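Local coordinates for Serine/threonine-protein kinase Tel1 (Chaetomium thermophilum, PDB 6SKY) that probably acts as an ATP-dependent serine/threonine kinase that senses DNA damage and switches on checkpoint signalling, at residues Gly2464-Trp2469 / Gln2512-Tyr2517; Asp2459-Gly2464 / Ser2504-Ala2509; Val2030-Trp2035 / Val2039-Gln2044. All blocks are in the same frame, centred on the assembly; numbering follows the deposited sequence.

Contact 3 comes first along the chain and spans a short distance: only three residues separate its segments, so it closes the turn from a loop into helix 2035-2047 within the FAT region. Contacts 2 and 1 follow more than 400 residues later and are long-range. Their segments alternate, 2459-2464 and 2464-2469 pairing in turn with 2504-2509 and 2512-2517, so the two closures cross instead of nesting, with Gly2464 common to both. Together they tie helix 2461-2472 to helix 2507-2522 and to the residue leading into it, their centres about 9 Å apart. Contact 3 lies across the chain's centre, its centre about 67 Å from that of contact 1.

Contact 1 of 3, residues Gly2464-Trp2469 / Gln2512-Tyr2517; sequences GMYHIW and QTSRVY
Trp2469 lays its indole over Ser2514 where helix 2461-2472 packs on helix 2507-2522, an inclined helix-helix packing whose first helix lies in the FAT region. The axes of the two short segments approach to 11.5 Å with a signed crossing angle of -58°. Between them the segments bury 219 Å². From its CB the Trp2469 side chain leaves toward the other helix, with CG anti to the backbone N (chi1 -169°), and this carries the ring system across the gap. At the ring fusion, CD2 stands 3.8 Å from Ser2514 CB and CE2 3.6 Å from the same carbon. Ser2514 CB thus sits over the centre of the six-membered ring, 3.6 Å from its centroid and 13° off the normal, the geometry of a CH-pi contact on one face. Farther out, Trp2469 CZ2 comes 4.0 Å from Arg2515 N, and CH2, at the far end of the ring, is 3.9 Å from Ser2514 CB. NE1 makes a weak hydrogen bond to Asp2511 OD1, one turn earlier on the partner helix, a second tie between the indole and helix 2507-2522. The serine hydroxyl is held within its own helix by a hydrogen bond to Ile2510 O, which is consistent with CB, not OG, being the part that meets the indole. Tyr2466, one turn before Trp2469, brings its ring up beside that hydroxyl, with Tyr2466 CE1 3.7 Å from Ser2514 OG.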
loop_
_atom_site.group_PDB
_atom_site.type_symbol
_atom_site.label_atom_id
_atom_site.label_comp_id
_atom_site.label_asym_id
_atom_site.label_seq_id
_atom_site.Cartn_x
_atom_site.Cartn_y
_atom_site.Cartn_z
ATOM N N GLY A 2464 -0.330 -41.159 23.308
ATOM C CA GLY A 2464 -1.142 -40.928 24.483
ATOM C C GLY A 2464 -0.743 -41.720 25.708
ATOM O O GLY A 2464 -1.056 -41.330 26.839
ATOM N N MET A 2465 -0.041 -42.829 25.522
ATOM C CA MET A 2465 0.139 -43.711 26.659
ATOM C C MET A 2465 1.209 -43.234 27.620
ATOM O O MET A 2465 1.139 -43.560 28.804
ATOM C CB MET A 2465 0.424 -45.124 26.185
ATOM C CG MET A 2465 -0.733 -46.043 26.485
ATOM S SD MET A 2465 -1.160 -47.142 25.150
ATOM C CE MET A 2465 0.386 -47.987 24.972
ATOM N N TYR A 2466 2.170 -42.434 27.170
ATOM C CA TYR A 2466 3.102 -41.849 28.123
ATOM C C TYR A 2466 2.437 -40.777 28.969
ATOM O O TYR A 2466 2.763 -40.634 30.149
ATOM C CB TYR A 2466 4.310 -41.282 27.398
ATOM C CG TYR A 2466 5.342 -42.321 27.093
ATOM C CD1 TYR A 2466 6.199 -42.770 28.073
ATOM C CD2 TYR A 2466 5.458 -42.857 25.830
ATOM C CE1 TYR A 2466 7.138 -43.718 27.804
ATOM C CE2 TYR A 2466 6.395 -43.804 25.554
ATOM C CZ TYR A 2466 7.233 -44.233 26.543
ATOM O OH TYR A 2466 8.175 -45.186 26.268
ATOM N N HIS A 2467 1.502 -40.026 28.395
ATOM C CA HIS A 2467 0.714 -39.095 29.187
ATOM C C HIS A 2467 -0.104 -39.830 30.227
ATOM O O HIS A 2467 -0.197 -39.392 31.378
ATOM C CB HIS A 2467 -0.204 -38.278 28.289
ATOM C CG HIS A 2467 0.520 -37.311 27.415
ATOM N ND1 HIS A 2467 0.678 -37.507 26.064
ATOM C CD2 HIS A 2467 1.139 -36.146 27.700
ATOM C CE1 HIS A 2467 1.359 -36.501 25.553
ATOM N NE2 HIS A 2467 1.654 -35.662 26.526
ATOM N N ILE A 2468 -0.703 -40.956 29.845
ATOM C CA ILE A 2468 -1.479 -41.725 30.812
ATOM C C ILE A 2468 -0.582 -42.266 31.915
ATOM O O ILE A 2468 -0.931 -42.208 33.099
ATOM C CB ILE A 2468 -2.254 -42.849 30.107
ATOM C CG1 ILE A 2468 -3.277 -42.247 29.158
ATOM C CG2 ILE A 2468 -2.927 -43.731 31.116
ATOM C CD1 ILE A 2468 -4.053 -41.115 29.751
ATOM N N TRP A 2469 0.587 -42.793 31.555
ATOM C CA TRP A 2469 1.498 -43.326 32.562
ATOM C C TRP A 2469 1.927 -42.243 33.537
ATOM O O TRP A 2469 1.915 -42.448 34.752
ATOM C CB TRP A 2469 2.719 -43.960 31.899
ATOM C CG TRP A 2469 3.538 -44.752 32.858
ATOM C CD1 TRP A 2469 3.397 -46.063 33.149
ATOM C CD2 TRP A 2469 4.611 -44.275 33.673
ATOM N NE1 TRP A 2469 4.313 -46.442 34.089
ATOM C CE2 TRP A 2469 5.073 -45.357 34.427
ATOM C CE3 TRP A 2469 5.228 -43.034 33.834
ATOM C CZ2 TRP A 2469 6.118 -45.241 35.324
ATOM C CZ3 TRP A 2469 6.262 -42.923 34.726
ATOM C CH2 TRP A 2469 6.698 -44.014 35.456
ATOM N N GLN A 2512 6.521 -51.211 32.112
ATOM C CA GLN A 2512 7.770 -51.730 32.662
ATOM C C GLN A 2512 8.956 -50.873 32.249
ATOM O O GLN A 2512 9.853 -50.589 33.060
ATOM C CB GLN A 2512 7.983 -53.169 32.207
ATOM C CG GLN A 2512 6.810 -54.087 32.444
ATOM C CD GLN A 2512 6.464 -54.222 33.901
ATOM O OE1 GLN A 2512 7.300 -54.003 34.772
ATOM N NE2 GLN A 2512 5.220 -54.579 34.179
ATOM N N THR A 2513 8.975 -50.445 30.990
ATOM C CA THR A 2513 10.089 -49.661 30.497
ATOM C C THR A 2513 10.173 -48.308 31.186
ATOM O O THR A 2513 11.269 -47.851 31.523
ATOM C CB THR A 2513 9.957 -49.498 28.995
ATOM O OG1 THR A 2513 10.129 -50.774 28.373
ATOM C CG2 THR A 2513 11.001 -48.565 28.496
ATOM N N SER A 2514 9.039 -47.647 31.412
ATOM C CA SER A 2514 9.083 -46.373 32.109
ATOM C C SER A 2514 9.521 -46.555 33.550
ATOM O O SER A 2514 10.229 -45.704 34.097
ATOM C CB SER A 2514 7.725 -45.701 32.039
ATOM O OG SER A 2514 7.145 -45.932 30.776
ATOM N N ARG A 2515 9.125 -47.663 34.180
ATOM C CA ARG A 2515 9.585 -47.913 35.542
ATOM C C ARG A 2515 11.101 -48.020 35.599
ATOM O O ARG A 2515 11.745 -47.418 36.467
ATOM C CB ARG A 2515 8.932 -49.171 36.096
ATOM C CG ARG A 2515 7.455 -49.019 36.307
ATOM C CD ARG A 2515 6.893 -50.140 37.137
ATOM N NE ARG A 2515 5.489 -49.909 37.439
ATOM C CZ ARG A 2515 5.062 -49.095 38.397
ATOM N NH1 ARG A 2515 3.765 -48.937 38.607
ATOM N NH2 ARG A 2515 5.932 -48.435 39.145
ATOM N N VAL A 2516 11.700 -48.758 34.664
ATOM C CA VAL A 2516 13.154 -48.898 34.745
ATOM C C VAL A 2516 13.869 -47.625 34.299
ATOM O O VAL A 2516 14.931 -47.295 34.835
ATOM C CB VAL A 2516 13.649 -50.127 33.965
ATOM C CG1 VAL A 2516 12.930 -51.360 34.447
ATOM C CG2 VAL A 2516 13.476 -49.945 32.490
ATOM N N TYR A 2517 13.312 -46.876 33.343
ATOM C CA TYR A 2517 13.914 -45.595 32.974
ATOM C C TYR A 2517 13.914 -44.631 34.147
ATOM O O TYR A 2517 14.902 -43.935 34.391
ATOM C CB TYR A 2517 13.171 -44.966 31.800
ATOM C CG TYR A 2517 13.799 -45.193 30.457
ATOM C CD1 TYR A 2517 15.067 -44.746 30.187
ATOM C CD2 TYR A 2517 13.109 -45.831 29.451
ATOM C CE1 TYR A 2517 15.635 -44.944 28.967
ATOM C CE2 TYR A 2517 13.671 -46.031 28.232
ATOM C CZ TYR A 2517 14.932 -45.585 27.995
ATOM O OH TYR A 2517 15.501 -45.783 26.770
#

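Contact 2 of 3, residues Asp2459-Gly2464 / Ser2504-Ala2509; sequences DHPYHG and SSIWPA
Two helix starts meet here: Pro2461 and Tyr2462, in the first turn of helix 2461-2472, receive Ile2506, the residue just ahead of helix 2507-2522. The nearest CA pair is Pro2461 and Ile2506, 7.6 Å apart, and no hydrogen bond crosses between the segments, so apolar side chains alone make the contact. Ile2506 points toward the opposite segment and supplies both of its branches. Its longer arm, with CG1 beside the backbone N and CD1 continuing in extended form (chi2 -176°), reaches the proline ring, where Ile2506 CD1 lies 4.0 Å from Pro2461 CG. The shorter branch goes to the tyrosine: Ile2506 CG2 is 3.7 Å from Tyr2462 CE1. The Tyr2462 and Ile2506 side chains cross at about a right angle, and the phenol oxygen stands near both branches, with Tyr2462 OH 4.1 Å from Ile2506 CG2 and also 4.1 Å from Ile2506 CD1. The isoleucine thus rests in the angle formed by the proline ring and the phenol. Pro2461 and Tyr2462 are consecutive: His2460 leaves helical geometry after helix 2444-2459, and the next helix begins at about Pro2461. Its first turn is loosely bonded, His2463 N reaching His2460 O at 3.2 Å while the bonds made by Gly2464 N are weak. Around this patch, Met2465 of helix 2461-2472 touches both Ile2506 and Trp2507, and Trp2507 also meets Ile2468, so the contact continues into the packing of helix 2461-2472 against helix 2507-2522.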
loop_
_atom_site.group_PDB
_atom_site.type_symbol
_atom_site.label_atom_id
_atom_site.label_comp_id
_atom_site.label_asym_id
_atom_site.label_seq_id
_atom_site.Cartn_x
_atom_site.Cartn_y
_atom_site.Cartn_z
ATOM N N ASP A 2459 -6.105 -45.546 19.547
ATOM C CA ASP A 2459 -5.739 -45.471 18.136
ATOM C C ASP A 2459 -4.271 -45.133 17.941
ATOM O O ASP A 2459 -3.618 -45.692 17.058
ATOM C CB ASP A 2459 -6.599 -44.443 17.412
ATOM C CG ASP A 2459 -8.038 -44.859 17.312
ATOM O OD1 ASP A 2459 -8.389 -45.913 17.871
ATOM O OD2 ASP A 2459 -8.821 -44.132 16.675
ATOM N N HIS A 2460 -3.736 -44.216 18.737
ATOM C CA HIS A 2460 -2.356 -43.756 18.609
ATOM C C HIS A 2460 -1.671 -43.937 19.951
ATOM O O HIS A 2460 -1.547 -42.987 20.729
ATOM C CB HIS A 2460 -2.310 -42.304 18.144
ATOM C CG HIS A 2460 -3.178 -42.035 16.959
ATOM N ND1 HIS A 2460 -2.697 -42.030 15.671
ATOM C CD2 HIS A 2460 -4.502 -41.791 16.864
ATOM C CE1 HIS A 2460 -3.686 -41.785 14.835
ATOM N NE2 HIS A 2460 -4.794 -41.639 15.534
ATOM N N PRO A 2461 -1.206 -45.150 20.254
ATOM C CA PRO A 2461 -0.711 -45.415 21.610
ATOM C C PRO A 2461 0.585 -44.706 21.946
ATOM O O PRO A 2461 0.771 -44.290 23.094
ATOM C CB PRO A 2461 -0.556 -46.938 21.618
ATOM C CG PRO A 2461 -0.417 -47.313 20.221
ATOM C CD PRO A 2461 -1.239 -46.368 19.438
ATOM N N TYR A 2462 1.484 -44.539 20.986
ATOM C CA TYR A 2462 2.742 -43.860 21.252
ATOM C C TYR A 2462 2.589 -42.353 21.362
ATOM O O TYR A 2462 3.591 -41.656 21.539
ATOM C CB TYR A 2462 3.760 -44.197 20.166
ATOM C CG TYR A 2462 3.873 -45.672 19.908
ATOM C CD1 TYR A 2462 4.300 -46.536 20.898
ATOM C CD2 TYR A 2462 3.546 -46.202 18.677
ATOM C CE1 TYR A 2462 4.397 -47.876 20.667
ATOM C CE2 TYR A 2462 3.641 -47.543 18.440
ATOM C CZ TYR A 2462 4.067 -48.375 19.436
ATOM O OH TYR A 2462 4.162 -49.719 19.191
ATOM N N HIS A 2463 1.370 -41.835 21.257
ATOM C CA HIS A 2463 1.100 -40.424 21.456
ATOM C C HIS A 2463 0.262 -40.144 22.689
ATOM O O HIS A 2463 0.154 -38.981 23.082
ATOM C CB HIS A 2463 0.390 -39.834 20.232
ATOM C CG HIS A 2463 1.239 -39.792 19.004
ATOM N ND1 HIS A 2463 1.433 -40.889 18.197
ATOM C CD2 HIS A 2463 1.948 -38.786 18.448
ATOM C CE1 HIS A 2463 2.226 -40.561 17.195
ATOM N NE2 HIS A 2463 2.554 -39.289 17.326
ATOM N N GLY A 2464 -0.330 -41.159 23.308
ATOM C CA GLY A 2464 -1.142 -40.928 24.483
ATOM C C GLY A 2464 -0.743 -41.720 25.708
ATOM O O GLY A 2464 -1.056 -41.330 26.839
ATOM N N SER A 2504 -2.822 -54.142 24.261
ATOM C CA SER A 2504 -2.608 -55.014 25.403
ATOM C C SER A 2504 -1.193 -55.526 25.492
ATOM O O SER A 2504 -0.781 -55.953 26.573
ATOM C CB SER A 2504 -3.564 -56.212 25.366
ATOM O OG SER A 2504 -4.822 -55.879 25.914
ATOM N N SER A 2505 -0.444 -55.519 24.400
ATOM C CA SER A 2505 0.978 -55.795 24.417
ATOM C C SER A 2505 1.810 -54.528 24.331
ATOM O O SER A 2505 3.041 -54.611 24.323
ATOM C CB SER A 2505 1.344 -56.726 23.263
ATOM O OG SER A 2505 1.223 -56.053 22.022
ATOM N N ILE A 2506 1.175 -53.363 24.253
ATOM C CA ILE A 2506 1.876 -52.094 24.193
ATOM C C ILE A 2506 1.849 -51.378 25.533
ATOM O O ILE A 2506 2.814 -50.709 25.899
ATOM C CB ILE A 2506 1.298 -51.195 23.082
ATOM C CG1 ILE A 2506 1.054 -51.999 21.814
ATOM C CG2 ILE A 2506 2.245 -50.066 22.781
ATOM C CD1 ILE A 2506 0.577 -51.167 20.665
ATOM N N TRP A 2507 0.765 -51.501 26.273
ATOM C CA TRP A 2507 0.686 -50.808 27.549
ATOM C C TRP A 2507 1.605 -51.438 28.593
ATOM O O TRP A 2507 2.269 -50.702 29.329
ATOM C CB TRP A 2507 -0.758 -50.755 28.053
ATOM C CG TRP A 2507 -0.872 -50.281 29.459
ATOM C CD1 TRP A 2507 -1.240 -51.016 30.527
ATOM C CD2 TRP A 2507 -0.594 -48.968 29.955
ATOM N NE1 TRP A 2507 -1.222 -50.253 31.663
ATOM C CE2 TRP A 2507 -0.825 -48.988 31.334
ATOM C CE3 TRP A 2507 -0.172 -47.781 29.365
ATOM C CZ2 TRP A 2507 -0.652 -47.870 32.130
ATOM C CZ3 TRP A 2507 -0.002 -46.678 30.156
ATOM C CH2 TRP A 2507 -0.240 -46.727 31.523
ATOM N N PRO A 2508 1.678 -52.771 28.716
ATOM C CA PRO A 2508 2.638 -53.337 29.675
ATOM C C PRO A 2508 4.083 -53.035 29.335
ATOM O O PRO A 2508 4.902 -52.840 30.244
ATOM C CB PRO A 2508 2.339 -54.834 29.611
ATOM C CG PRO A 2508 0.943 -54.903 29.205
ATOM C CD PRO A 2508 0.771 -53.815 28.217
ATOM N N ALA A 2509 4.426 -52.993 28.050
ATOM C CA ALA A 2509 5.786 -52.638 27.667
ATOM C C ALA A 2509 6.133 -51.234 28.138
ATOM O O ALA A 2509 7.185 -51.015 28.747
ATOM C CB ALA A 2509 5.948 -52.757 26.158
#

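Contact 3 of 3, residues Val2030-Trp2035 / Val2039-Gln2044; sequences VNSDSW and VYKAYQ
Trp2035 and Val2039 are joined through the backbone: Val2039 N donates to Trp2035 O over 3.0 Å, with an N-H...O angle of 174°. This is the i to i+4 bond of an alpha helix, and Ser2034, right before it, occupies the N-cap position. The residues from Val2030 to Ser2034 form no regular structure, whereas Val2039 to Gln2044 are helical throughout. The two bonded residues meet by side chain as well. With chi1 at 72°, Trp2035 CG lies beside both the backbone N and the carbonyl carbon, and the six-membered ring presents its edge to the valine, Trp2035 CE3 lying 4.3 Å from Val2039 CG2, which is near the ring plane. Farther along, Lys2041 reaches toward the loop with its chain bent at its last two torsions; Lys2041 NZ is 4.5 Å from Ser2032 OG, too long for a hydrogen bond, but makes a weak one to Pro2029 O. The indole also touches Gln2129 of helix 2124-2143 and Ala2086 of helix 2077-2097. An irregular lead-in, a serine at the N-cap position and an i to i+4 bond accepted by the very next residue mark the start of helix 2035-2047, in the FAT domain's alpha solenoid.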
loop_
_atom_site.group_PDB
_atom_site.type_symbol
_atom_site.label_atom_id
_atom_site.label_comp_id
_atom_site.label_asym_id
_atom_site.label_seq_id
_atom_site.Cartn_x
_atom_site.Cartn_y
_atom_site.Cartn_z
ATOM N N VAL A 2030 19.953 -18.486 -36.900
ATOM C CA VAL A 2030 20.342 -19.886 -36.800
ATOM C C VAL A 2030 21.626 -19.969 -35.989
ATOM O O VAL A 2030 22.490 -19.090 -36.087
ATOM C CB VAL A 2030 20.502 -20.523 -38.194
ATOM C CG1 VAL A 2030 21.489 -19.730 -39.032
ATOM C CG2 VAL A 2030 20.917 -21.978 -38.079
ATOM N N ASN A 2031 21.737 -21.015 -35.172
ATOM C CA ASN A 2031 22.855 -21.202 -34.247
ATOM C C ASN A 2031 22.959 -20.025 -33.275
ATOM O O ASN A 2031 23.935 -19.273 -33.262
ATOM C CB ASN A 2031 24.172 -21.418 -35.000
ATOM C CG ASN A 2031 24.176 -22.694 -35.813
ATOM O OD1 ASN A 2031 24.452 -22.679 -37.013
ATOM N ND2 ASN A 2031 23.863 -23.809 -35.165
ATOM N N SER A 2032 21.918 -19.876 -32.461
ATOM C CA SER A 2032 21.873 -18.865 -31.418
ATOM C C SER A 2032 21.733 -19.537 -30.063
ATOM O O SER A 2032 21.086 -20.577 -29.931
ATOM C CB SER A 2032 20.718 -17.895 -31.629
ATOM O OG SER A 2032 19.499 -18.599 -31.742
ATOM N N ASP A 2033 22.343 -18.922 -29.056
ATOM C CA ASP A 2033 22.377 -19.455 -27.705
ATOM C C ASP A 2033 21.225 -18.963 -26.848
ATOM O O ASP A 2033 21.293 -19.063 -25.620
ATOM C CB ASP A 2033 23.706 -19.098 -27.046
ATOM C CG ASP A 2033 24.891 -19.676 -27.783
ATOM O OD1 ASP A 2033 24.745 -20.767 -28.374
ATOM O OD2 ASP A 2033 25.968 -19.043 -27.776
ATOM N N SER A 2034 20.174 -18.436 -27.458
ATOM C CA SER A 2034 19.041 -17.891 -26.731
ATOM C C SER A 2034 17.944 -18.938 -26.632
ATOM O O SER A 2034 17.659 -19.639 -27.602
ATOM C CB SER A 2034 18.520 -16.639 -27.428
ATOM O OG SER A 2034 17.609 -15.945 -26.611
ATOM N N TRP A 2035 17.344 -19.058 -25.450
ATOM C CA TRP A 2035 16.254 -20.009 -25.284
ATOM C C TRP A 2035 14.988 -19.522 -25.969
ATOM O O TRP A 2035 14.190 -20.332 -26.461
ATOM C CB TRP A 2035 15.997 -20.255 -23.801
ATOM C CG TRP A 2035 15.362 -19.112 -23.123
ATOM C CD1 TRP A 2035 15.986 -18.062 -22.541
ATOM C CD2 TRP A 2035 13.964 -18.887 -22.964
ATOM N NE1 TRP A 2035 15.065 -17.194 -22.026
ATOM C CE2 TRP A 2035 13.814 -17.681 -22.275
ATOM C CE3 TRP A 2035 12.824 -19.589 -23.343
ATOM C CZ2 TRP A 2035 12.575 -17.161 -21.958
ATOM C CZ3 TRP A 2035 11.603 -19.075 -23.026
ATOM C CH2 TRP A 2035 11.482 -17.876 -22.340
ATOM N N VAL A 2039 12.568 -21.765 -28.562
ATOM C CA VAL A 2039 11.147 -21.980 -28.332
ATOM C C VAL A 2039 10.322 -21.326 -29.436
ATOM O O VAL A 2039 9.331 -21.895 -29.918
ATOM C CB VAL A 2039 10.791 -21.460 -26.930
ATOM C CG1 VAL A 2039 9.368 -21.082 -26.847
ATOM C CG2 VAL A 2039 11.107 -22.514 -25.912
ATOM N N TYR A 2040 10.740 -20.141 -29.882
ATOM C CA TYR A 2040 10.038 -19.450 -30.948
ATOM C C TYR A 2040 10.070 -20.240 -32.239
ATOM O O TYR A 2040 9.068 -20.308 -32.947
ATOM C CB TYR A 2040 10.654 -18.078 -31.168
ATOM C CG TYR A 2040 9.946 -17.285 -32.221
ATOM C CD1 TYR A 2040 8.712 -16.735 -31.971
ATOM C CD2 TYR A 2040 10.506 -17.089 -33.465
ATOM C CE1 TYR A 2040 8.060 -16.024 -32.918
ATOM C CE2 TYR A 2040 9.854 -16.373 -34.418
ATOM C CZ TYR A 2040 8.630 -15.843 -34.136
ATOM O OH TYR A 2040 7.962 -15.119 -35.077
ATOM N N LYS A 2041 11.220 -20.815 -32.585
ATOM C CA LYS A 2041 11.306 -21.581 -33.819
ATOM C C LYS A 2041 10.418 -22.806 -33.764
ATOM O O LYS A 2041 9.779 -23.154 -34.759
ATOM C CB LYS A 2041 12.746 -21.980 -34.102
ATOM C CG LYS A 2041 13.626 -20.812 -34.434
ATOM C CD LYS A 2041 14.732 -21.212 -35.364
ATOM C CE LYS A 2041 15.727 -22.106 -34.683
ATOM N NZ LYS A 2041 16.699 -21.321 -33.895
ATOM N N ALA A 2042 10.338 -23.458 -32.606
ATOM C CA ALA A 2042 9.418 -24.586 -32.480
ATOM C C ALA A 2042 7.969 -24.162 -32.705
ATOM O O ALA A 2042 7.230 -24.809 -33.457
ATOM C CB ALA A 2042 9.578 -25.244 -31.117
ATOM N N TYR A 2043 7.536 -23.069 -32.073
ATOM C CA TYR A 2043 6.136 -22.670 -32.238
ATOM C C TYR A 2043 5.851 -22.128 -33.632
ATOM O O TYR A 2043 4.754 -22.328 -34.164
ATOM C CB TYR A 2043 5.733 -21.638 -31.190
ATOM C CG TYR A 2043 5.623 -22.222 -29.821
ATOM C CD1 TYR A 2043 4.725 -23.227 -29.554
ATOM C CD2 TYR A 2043 6.424 -21.779 -28.797
ATOM C CE1 TYR A 2043 4.637 -23.769 -28.312
ATOM C CE2 TYR A 2043 6.334 -22.315 -27.554
ATOM C CZ TYR A 2043 5.448 -23.308 -27.316
ATOM O OH TYR A 2043 5.367 -23.840 -26.061
ATOM N N GLN A 2044 6.812 -21.433 -34.231
ATOM C CA GLN A 2044 6.662 -20.971 -35.602
ATOM C C GLN A 2044 6.502 -22.143 -36.554
ATOM O O GLN A 2044 5.595 -22.160 -37.391
ATOM C CB GLN A 2044 7.867 -20.126 -35.985
ATOM C CG GLN A 2044 7.859 -19.646 -37.393
ATOM C CD GLN A 2044 9.038 -18.778 -37.691
ATOM O OE1 GLN A 2044 10.173 -19.158 -37.459
ATOM N NE2 GLN A 2044 8.779 -17.595 -38.204
#